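Local coordinates for succinylglutamate desuccinylase (Chromobacterium violaceum, PDB 1YW4), which probably hydrolyses N-succinyl-L-glutamate to succinate and glutamate, the last step of arginine degradation by the AST pathway, using one zinc ion per subunit, at residues C53-D67 against V86-R99. Sequence-based numbering, arbitrary orientation.
Sequences CGVHGNETAPIEVVD and VMFANLDAIRQGVR. With ZN (zinc ion), chain C.
Cys53 and Phe88 pair as neighbours on parallel strands: Cys53 N donates to Met87 O (3.0 Å) and Ala89 N to Cys53 O, and just beyond the strands Asn90 N makes one further backbone hydrogen bond to Gly54 O. On the face shared by the Cys53 and Phe88 side chains, Cys53 SG lies 3.6 Å from Phe88 CD2, an oblique sulfur-aromatic contact. Helix 61-67 packs on the strand through Val66 CG1 and Val86 CG1, tip to tip at 3.5 Å, and on helix 91-96 through Ile63 CD1 and Ile94 CD1, also tip to tip, at 3.9 Å. Gly57 CA comes within 3.0 Å of Val98 O and also touches Ala93 and Ile94, an approach that leaves no room for a side chain. Water 1 links Val55 O, Asn90 ND2 and Arg99 O; Asn90 ND2 also bonds Glu121. At the zinc end, the Arg99 guanidinium lies flat on the His56 ring, centres 3.6 Å apart and planes at 22°. The extended Arg99 chain, its CG anti to the backbone N (chi1 -173°), carries the group there, while Val55 CG1 covers the opposite ring face. His56 ND1 binds zinc at 2.3 Å, and Asp104 accepts from NE2, probably fixing the ring's rotation. Glu59 chelates through both carboxylate oxygens; His149 and water 4 complete the site. This His-x-x-Glu pair following the first strand of a beta-alpha-beta unit is characteristic of the zinc site of M14-type carboxypeptidase-like folds, including the AspA/AstE family.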
ATOM      1  N   CYS A  53       5.314   9.825 -29.618  1.00  9.93           N
ATOM      2  CA  CYS A  53       6.285   8.748 -29.752  1.00 10.98           C
ATOM      3  C   CYS A  53       7.625   9.367 -30.084  1.00 11.40           C
ATOM      4  O   CYS A  53       7.689  10.530 -30.469  1.00 10.53           O
ATOM      5  CB  CYS A  53       5.869   7.781 -30.865  1.00 12.12           C
ATOM      6  SG  CYS A  53       5.630   8.536 -32.483  1.00 16.30           S
ATOM      7  N   GLY A  54       8.702   8.608 -29.925  1.00 11.38           N
ATOM      8  CA  GLY A  54       9.997   9.173 -30.235  1.00 11.17           C
ATOM      9  C   GLY A  54      10.453  10.230 -29.242  1.00 12.89           C
ATOM     10  O   GLY A  54      11.261  11.084 -29.597  1.00 12.50           O
ATOM     11  N   VAL A  55       9.914  10.220 -28.023  1.00 13.29           N
ATOM     12  CA  VAL A  55      10.381  11.163 -27.007  1.00 13.51           C
ATOM     13  C   VAL A  55      11.862  10.796 -26.877  1.00 12.39           C
ATOM     14  O   VAL A  55      12.726  11.659 -26.681  1.00 11.82           O
ATOM     15  CB  VAL A  55       9.647  10.960 -25.656  1.00 15.81           C
ATOM     16  CG1 VAL A  55      10.437  11.601 -24.518  1.00 16.98           C
ATOM     17  CG2 VAL A  55       8.257  11.605 -25.727  1.00 16.06           C
ATOM     18  N   HIS A  56      12.125   9.495 -26.999  1.00  8.66           N
ATOM     19  CA  HIS A  56      13.476   8.947 -26.993  1.00 11.99           C
ATOM     20  C   HIS A  56      13.637   8.450 -28.437  1.00 11.19           C
ATOM     21  O   HIS A  56      12.862   7.617 -28.910  1.00 11.05           O
ATOM     22  CB  HIS A  56      13.586   7.816 -25.959  1.00 11.50           C
ATOM     23  CG  HIS A  56      13.568   8.314 -24.547  1.00 13.11           C
ATOM     24  ND1 HIS A  56      12.867   7.684 -23.543  1.00 14.66           N
ATOM     25  CD2 HIS A  56      14.112   9.421 -23.990  1.00 14.00           C
ATOM     26  CE1 HIS A  56      12.972   8.385 -22.428  1.00 14.45           C
ATOM     27  NE2 HIS A  56      13.722   9.446 -22.673  1.00 17.08           N
ATOM     28  N   GLY A  57      14.610   9.015 -29.147  1.00 12.61           N
ATOM     29  CA  GLY A  57      14.831   8.681 -30.547  1.00 11.71           C
ATOM     30  C   GLY A  57      15.189   7.263 -30.942  1.00 13.97           C
ATOM     31  O   GLY A  57      15.057   6.904 -32.115  1.00 15.45           O
ATOM     32  N   ASN A  58      15.630   6.452 -29.987  1.00 13.92           N
ATOM     33  CA  ASN A  58      16.017   5.071 -30.276  1.00 14.27           C
ATOM     34  C   ASN A  58      14.879   4.074 -30.058  1.00 14.20           C
ATOM     35  O   ASN A  58      15.048   2.885 -30.305  1.00 13.76           O
ATOM     36  CB  ASN A  58      17.219   4.677 -29.404  1.00 15.91           C
ATOM     37  CG  ASN A  58      16.896   4.721 -27.925  1.00 17.80           C
ATOM     38  OD1 ASN A  58      16.322   5.689 -27.439  1.00 16.97           O
ATOM     39  ND2 ASN A  58      17.269   3.671 -27.200  1.00 18.94           N
ATOM     40  N   GLU A  59      13.723   4.553 -29.600  1.00 13.24           N
ATOM     41  CA  GLU A  59      12.571   3.671 -29.351  1.00 12.92           C
ATOM     42  C   GLU A  59      11.634   3.817 -30.551  1.00 11.86           C
ATOM     43  O   GLU A  59      10.602   4.481 -30.483  1.00 12.47           O
ATOM     44  CB  GLU A  59      11.901   4.084 -28.037  1.00 11.06           C
ATOM     45  CG  GLU A  59      12.952   4.454 -26.986  1.00 13.77           C
ATOM     46  CD  GLU A  59      12.398   4.789 -25.616  1.00 13.31           C
ATOM     47  OE1 GLU A  59      11.188   5.086 -25.505  1.00 11.31           O
ATOM     48  OE2 GLU A  59      13.197   4.769 -24.646  1.00 14.97           O
ATOM     49  N   THR A  60      12.011   3.154 -31.642  1.00 12.62           N
ATOM     50  CA  THR A  60      11.305   3.251 -32.913  1.00 13.55           C
ATOM     51  C   THR A  60      10.057   2.408 -33.150  1.00 13.87           C
ATOM     52  O   THR A  60       9.238   2.765 -33.986  1.00 16.43           O
ATOM     53  CB  THR A  60      12.284   2.998 -34.071  1.00 13.48           C
ATOM     54  OG1 THR A  60      12.613   1.603 -34.140  1.00 16.97           O
ATOM     55  CG2 THR A  60      13.556   3.795 -33.852  1.00 12.43           C
ATOM     56  N   ALA A  61       9.899   1.302 -32.433  1.00 13.47           N
ATOM     57  CA  ALA A  61       8.726   0.463 -32.630  1.00 12.75           C
ATOM     58  C   ALA A  61       7.430   1.289 -32.604  1.00 12.22           C
ATOM     59  O   ALA A  61       6.655   1.267 -33.564  1.00 12.07           O
ATOM     60  CB  ALA A  61       8.672  -0.653 -31.570  1.00 11.34           C
ATOM     61  N   PRO A  62       7.174   2.035 -31.511  1.00 10.84           N
ATOM     62  CA  PRO A  62       5.937   2.829 -31.478  1.00 12.63           C
ATOM     63  C   PRO A  62       5.836   3.827 -32.633  1.00 14.02           C
ATOM     64  O   PRO A  62       4.741   4.123 -33.122  1.00 12.76           O
ATOM     65  CB  PRO A  62       6.000   3.523 -30.114  1.00 13.04           C
ATOM     66  CG  PRO A  62       6.800   2.557 -29.274  1.00 12.04           C
ATOM     67  CD  PRO A  62       7.910   2.162 -30.242  1.00 10.44           C
ATOM     68  N   ILE A  63       6.984   4.354 -33.060  1.00 14.77           N
ATOM     69  CA  ILE A  63       7.036   5.317 -34.163  1.00 14.51           C
ATOM     70  C   ILE A  63       6.484   4.698 -35.458  1.00 14.11           C
ATOM     71  O   ILE A  63       5.650   5.305 -36.139  1.00 14.17           O
ATOM     72  CB  ILE A  63       8.492   5.801 -34.405  1.00 13.65           C
ATOM     73  CG1 ILE A  63       9.061   6.437 -33.131  1.00 13.09           C
ATOM     74  CG2 ILE A  63       8.527   6.801 -35.542  1.00 15.51           C
ATOM     75  CD1 ILE A  63      10.538   6.846 -33.262  1.00 15.59           C
ATOM     76  N   GLU A  64       6.940   3.489 -35.787  1.00 14.59           N
ATOM     77  CA  GLU A  64       6.478   2.800 -36.995  1.00 14.20           C
ATOM     78  C   GLU A  64       4.990   2.467 -36.900  1.00 13.75           C
ATOM     79  O   GLU A  64       4.275   2.569 -37.892  1.00 16.14           O
ATOM     80  CB  GLU A  64       7.274   1.504 -37.229  1.00 15.73           C
ATOM     81  CG  GLU A  64       8.790   1.693 -37.272  1.00 17.61           C
ATOM     82  CD  GLU A  64       9.559   0.408 -37.582  1.00 19.97           C
ATOM     83  OE1 GLU A  64       9.259  -0.636 -36.967  1.00 21.71           O
ATOM     84  OE2 GLU A  64      10.478   0.446 -38.431  1.00 21.59           O
ATOM     85  N   VAL A  65       4.527   2.074 -35.713  1.00 14.05           N
ATOM     86  CA  VAL A  65       3.115   1.736 -35.520  1.00 14.12           C
ATOM     87  C   VAL A  65       2.228   2.967 -35.711  1.00 15.35           C
ATOM     88  O   VAL A  65       1.165   2.892 -36.332  1.00 14.41           O
ATOM     89  CB  VAL A  65       2.854   1.147 -34.119  1.00 15.49           C
ATOM     90  CG1 VAL A  65       1.341   0.997 -33.882  1.00 15.96           C
ATOM     91  CG2 VAL A  65       3.532  -0.211 -33.996  1.00 15.41           C
ATOM     92  N   VAL A  66       2.667   4.101 -35.178  1.00 16.36           N
ATOM     93  CA  VAL A  66       1.899   5.328 -35.333  1.00 16.32           C
ATOM     94  C   VAL A  66       1.903   5.737 -36.802  1.00 15.87           C
ATOM     95  O   VAL A  66       0.851   5.990 -37.385  1.00 18.25           O
ATOM     96  CB  VAL A  66       2.491   6.480 -34.493  1.00 17.87           C
ATOM     97  CG1 VAL A  66       1.823   7.804 -34.867  1.00 17.74           C
ATOM     98  CG2 VAL A  66       2.281   6.194 -33.012  1.00 18.61           C
ATOM     99  N   ASP A  67       3.086   5.786 -37.401  1.00 14.90           N
ATOM    100  CA  ASP A  67       3.201   6.179 -38.798  1.00 15.50           C
ATOM    101  C   ASP A  67       2.345   5.299 -39.720  1.00 16.19           C
ATOM    102  O   ASP A  67       1.753   5.794 -40.678  1.00 17.05           O
ATOM    103  CB  ASP A  67       4.668   6.146 -39.236  1.00 15.30           C
ATOM    104  CG  ASP A  67       4.894   6.842 -40.560  1.00 17.38           C
ATOM    105  OD1 ASP A  67       4.474   8.016 -40.700  1.00 18.87           O
ATOM    106  OD2 ASP A  67       5.496   6.222 -41.460  1.00 17.81           O
ATOM    107  N   VAL A  86      -0.782  13.818 -33.380  1.00 12.21           N
ATOM    108  CA  VAL A  86       0.372  12.930 -33.351  1.00 11.54           C
ATOM    109  C   VAL A  86       1.634  13.774 -33.206  1.00 11.99           C
ATOM    110  O   VAL A  86       1.806  14.785 -33.901  1.00 10.34           O
ATOM    111  CB  VAL A  86       0.502  12.094 -34.643  1.00 12.54           C
ATOM    112  CG1 VAL A  86       1.800  11.297 -34.616  1.00 11.44           C
ATOM    113  CG2 VAL A  86      -0.687  11.134 -34.773  1.00 14.01           C
HETATM  114  N   MSE A  87       2.499  13.354 -32.291  1.00  9.46           N
HETATM  115  CA  MSE A  87       3.754  14.043 -32.060  1.00 11.21           C
HETATM  116  C   MSE A  87       4.970  13.131 -32.161  1.00 10.46           C
HETATM  117  O   MSE A  87       5.090  12.160 -31.417  1.00 12.18           O
HETATM  118  CB  MSE A  87       3.780  14.674 -30.675  1.00 14.59           C
HETATM  119  CG  MSE A  87       2.834  15.808 -30.459  1.00 15.80           C
HETATM  120 SE   MSE A  87       3.035  16.502 -28.682  1.00 26.23          SE
HETATM  121  CE  MSE A  87       2.685  18.348 -28.974  1.00 22.18           C
ATOM    122  N   PHE A  88       5.848  13.423 -33.114  1.00  9.41           N
ATOM    123  CA  PHE A  88       7.107  12.700 -33.249  1.00 10.79           C
ATOM    124  C   PHE A  88       7.936  13.677 -32.409  1.00 12.29           C
ATOM    125  O   PHE A  88       8.431  14.686 -32.909  1.00 10.61           O
ATOM    126  CB  PHE A  88       7.555  12.678 -34.714  1.00 12.12           C
ATOM    127  CG  PHE A  88       6.659  11.855 -35.606  1.00 13.49           C
ATOM    128  CD1 PHE A  88       5.926  12.453 -36.623  1.00 12.03           C
ATOM    129  CD2 PHE A  88       6.504  10.488 -35.380  1.00 11.94           C
ATOM    130  CE1 PHE A  88       5.043  11.701 -37.400  1.00 15.26           C
ATOM    131  CE2 PHE A  88       5.620   9.722 -36.153  1.00 11.94           C
ATOM    132  CZ  PHE A  88       4.891  10.329 -37.162  1.00 13.59           C
ATOM    133  N   ALA A  89       8.045  13.363 -31.123  1.00 12.56           N
ATOM    134  CA  ALA A  89       8.672  14.226 -30.125  1.00 10.31           C
ATOM    135  C   ALA A  89      10.080  14.755 -30.278  1.00 10.50           C
ATOM    136  O   ALA A  89      10.273  15.967 -30.428  1.00 12.57           O
ATOM    137  CB  ALA A  89       8.507  13.601 -28.749  1.00  7.51           C
ATOM    138  N   ASN A  90      11.067  13.879 -30.213  1.00 12.68           N
ATOM    139  CA  ASN A  90      12.440  14.328 -30.330  1.00 14.94           C
ATOM    140  C   ASN A  90      12.931  14.035 -31.738  1.00 14.89           C
ATOM    141  O   ASN A  90      13.574  13.017 -31.974  1.00 16.93           O
ATOM    142  CB  ASN A  90      13.311  13.608 -29.296  1.00 15.60           C
ATOM    143  CG  ASN A  90      14.608  14.332 -29.035  1.00 14.02           C
ATOM    144  OD1 ASN A  90      15.120  15.029 -29.908  1.00 16.89           O
ATOM    145  ND2 ASN A  90      15.153  14.169 -27.834  1.00 14.42           N
ATOM    146  N   LEU A  91      12.638  14.935 -32.674  1.00 17.95           N
ATOM    147  CA  LEU A  91      13.026  14.739 -34.073  1.00 19.44           C
ATOM    148  C   LEU A  91      14.507  14.510 -34.323  1.00 18.89           C
ATOM    149  O   LEU A  91      14.884  13.586 -35.051  1.00 15.77           O
ATOM    150  CB  LEU A  91      12.557  15.918 -34.927  1.00 20.93           C
ATOM    151  CG  LEU A  91      11.060  15.987 -35.242  1.00 22.87           C
ATOM    152  CD1 LEU A  91      10.753  17.343 -35.886  1.00 21.07           C
ATOM    153  CD2 LEU A  91      10.663  14.843 -36.171  1.00 21.11           C
ATOM    154  N   ASP A  92      15.346  15.358 -33.738  1.00 19.86           N
ATOM    155  CA  ASP A  92      16.789  15.232 -33.904  1.00 21.36           C
ATOM    156  C   ASP A  92      17.278  13.879 -33.416  1.00 19.07           C
ATOM    157  O   ASP A  92      18.077  13.217 -34.089  1.00 19.73           O
ATOM    158  CB  ASP A  92      17.496  16.357 -33.148  1.00 27.49           C
ATOM    159  CG  ASP A  92      17.338  17.700 -33.832  1.00 34.53           C
ATOM    160  OD1 ASP A  92      18.142  17.996 -34.745  1.00 37.46           O
ATOM    161  OD2 ASP A  92      16.401  18.453 -33.473  1.00 38.38           O
ATOM    162  N   ALA A  93      16.785  13.460 -32.253  1.00 16.22           N
ATOM    163  CA  ALA A  93      17.176  12.173 -31.692  1.00 13.83           C
ATOM    164  C   ALA A  93      16.690  11.034 -32.585  1.00 12.32           C
ATOM    165  O   ALA A  93      17.387  10.036 -32.773  1.00 13.31           O
ATOM    166  CB  ALA A  93      16.613  12.011 -30.271  1.00 10.04           C
ATOM    167  N   ILE A  94      15.490  11.174 -33.133  1.00 11.91           N
ATOM    168  CA  ILE A  94      14.966  10.134 -34.017  1.00 10.46           C
ATOM    169  C   ILE A  94      15.843  10.048 -35.263  1.00 12.70           C
ATOM    170  O   ILE A  94      16.296   8.971 -35.643  1.00 14.12           O
ATOM    171  CB  ILE A  94      13.503  10.425 -34.428  1.00  8.62           C
ATOM    172  CG1 ILE A  94      12.600  10.333 -33.186  1.00 10.12           C
ATOM    173  CG2 ILE A  94      13.037   9.426 -35.510  1.00 10.01           C
ATOM    174  CD1 ILE A  94      11.134  10.725 -33.426  1.00 10.51           C
ATOM    175  N   ARG A  95      16.096  11.188 -35.891  1.00 15.26           N
ATOM    176  CA  ARG A  95      16.922  11.208 -37.083  1.00 19.10           C
ATOM    177  C   ARG A  95      18.323  10.614 -36.805  1.00 21.07           C
ATOM    178  O   ARG A  95      18.896   9.949 -37.670  1.00 19.53           O
ATOM    179  CB  ARG A  95      17.004  12.644 -37.608  1.00 22.33           C
ATOM    180  CG  ARG A  95      17.889  12.846 -38.825  1.00 28.00           C
ATOM    181  CD  ARG A  95      17.640  14.219 -39.454  1.00 30.44           C
ATOM    182  NE  ARG A  95      17.363  15.244 -38.452  1.00 33.95           N
ATOM    183  CZ  ARG A  95      16.198  15.878 -38.327  1.00 35.25           C
ATOM    184  NH1 ARG A  95      15.193  15.598 -39.143  1.00 33.18           N
ATOM    185  NH2 ARG A  95      16.035  16.791 -37.381  1.00 35.04           N
ATOM    186  N   GLN A  96      18.847  10.809 -35.593  1.00 22.06           N
ATOM    187  CA  GLN A  96      20.174  10.284 -35.232  1.00 24.08           C
ATOM    188  C   GLN A  96      20.161   8.864 -34.649  1.00 23.08           C
ATOM    189  O   GLN A  96      21.207   8.217 -34.541  1.00 21.77           O
ATOM    190  CB  GLN A  96      20.872  11.215 -34.229  1.00 25.52           C
ATOM    191  CG  GLN A  96      21.122  12.622 -34.738  1.00 30.03           C
ATOM    192  CD  GLN A  96      22.057  12.654 -35.932  1.00 34.61           C
ATOM    193  OE1 GLN A  96      23.216  12.234 -35.843  1.00 36.83           O
ATOM    194  NE2 GLN A  96      21.558  13.155 -37.063  1.00 36.60           N
ATOM    195  N   GLY A  97      18.981   8.384 -34.275  1.00 21.58           N
ATOM    196  CA  GLY A  97      18.869   7.055 -33.704  1.00 20.11           C
ATOM    197  C   GLY A  97      19.362   6.969 -32.268  1.00 19.77           C
ATOM    198  O   GLY A  97      19.741   5.895 -31.791  1.00 18.74           O
ATOM    199  N   VAL A  98      19.350   8.096 -31.565  1.00 17.94           N
ATOM    200  CA  VAL A  98      19.815   8.121 -30.183  1.00 17.39           C
ATOM    201  C   VAL A  98      18.690   8.454 -29.198  1.00 15.99           C
ATOM    202  O   VAL A  98      17.680   9.022 -29.581  1.00 11.21           O
ATOM    203  CB  VAL A  98      20.948   9.151 -30.018  1.00 18.09           C
ATOM    204  CG1 VAL A  98      22.119   8.786 -30.938  1.00 19.88           C
ATOM    205  CG2 VAL A  98      20.439  10.542 -30.356  1.00 20.22           C
ATOM    206  N   ARG A  99      18.883   8.096 -27.930  1.00 15.01           N
ATOM    207  CA  ARG A  99      17.890   8.361 -26.899  1.00 16.92           C
ATOM    208  C   ARG A  99      17.668   9.870 -26.793  1.00 17.03           C
ATOM    209  O   ARG A  99      16.528  10.342 -26.713  1.00 12.60           O
ATOM    210  CB  ARG A  99      18.363   7.797 -25.560  1.00 17.69           C
ATOM    211  CG  ARG A  99      17.344   7.871 -24.437  1.00 22.75           C
ATOM    212  CD  ARG A  99      17.926   7.306 -23.147  1.00 22.77           C
ATOM    213  NE  ARG A  99      17.025   7.459 -22.010  1.00 25.76           N
ATOM    214  CZ  ARG A  99      15.996   6.659 -21.757  1.00 23.83           C
ATOM    215  NH1 ARG A  99      15.726   5.640 -22.560  1.00 26.51           N
ATOM    216  NH2 ARG A  99      15.238   6.878 -20.694  1.00 27.25           N
TER
HETATM  217 ZN    ZN C 501      11.548   5.806 -23.329  1.00 28.91          ZN
HETATM  218  O   HOH W   1      15.031  12.385 -25.346  1.00 11.03           O
HETATM  219  O   HOH W   2      15.746   6.542 -34.557  1.00 16.58           O
HETATM  220  O   HOH W   3      14.075   3.695 -21.524  1.00 29.26           O
HETATM  221  O   HOH W   4      11.675   3.739 -22.261  1.00 15.54           O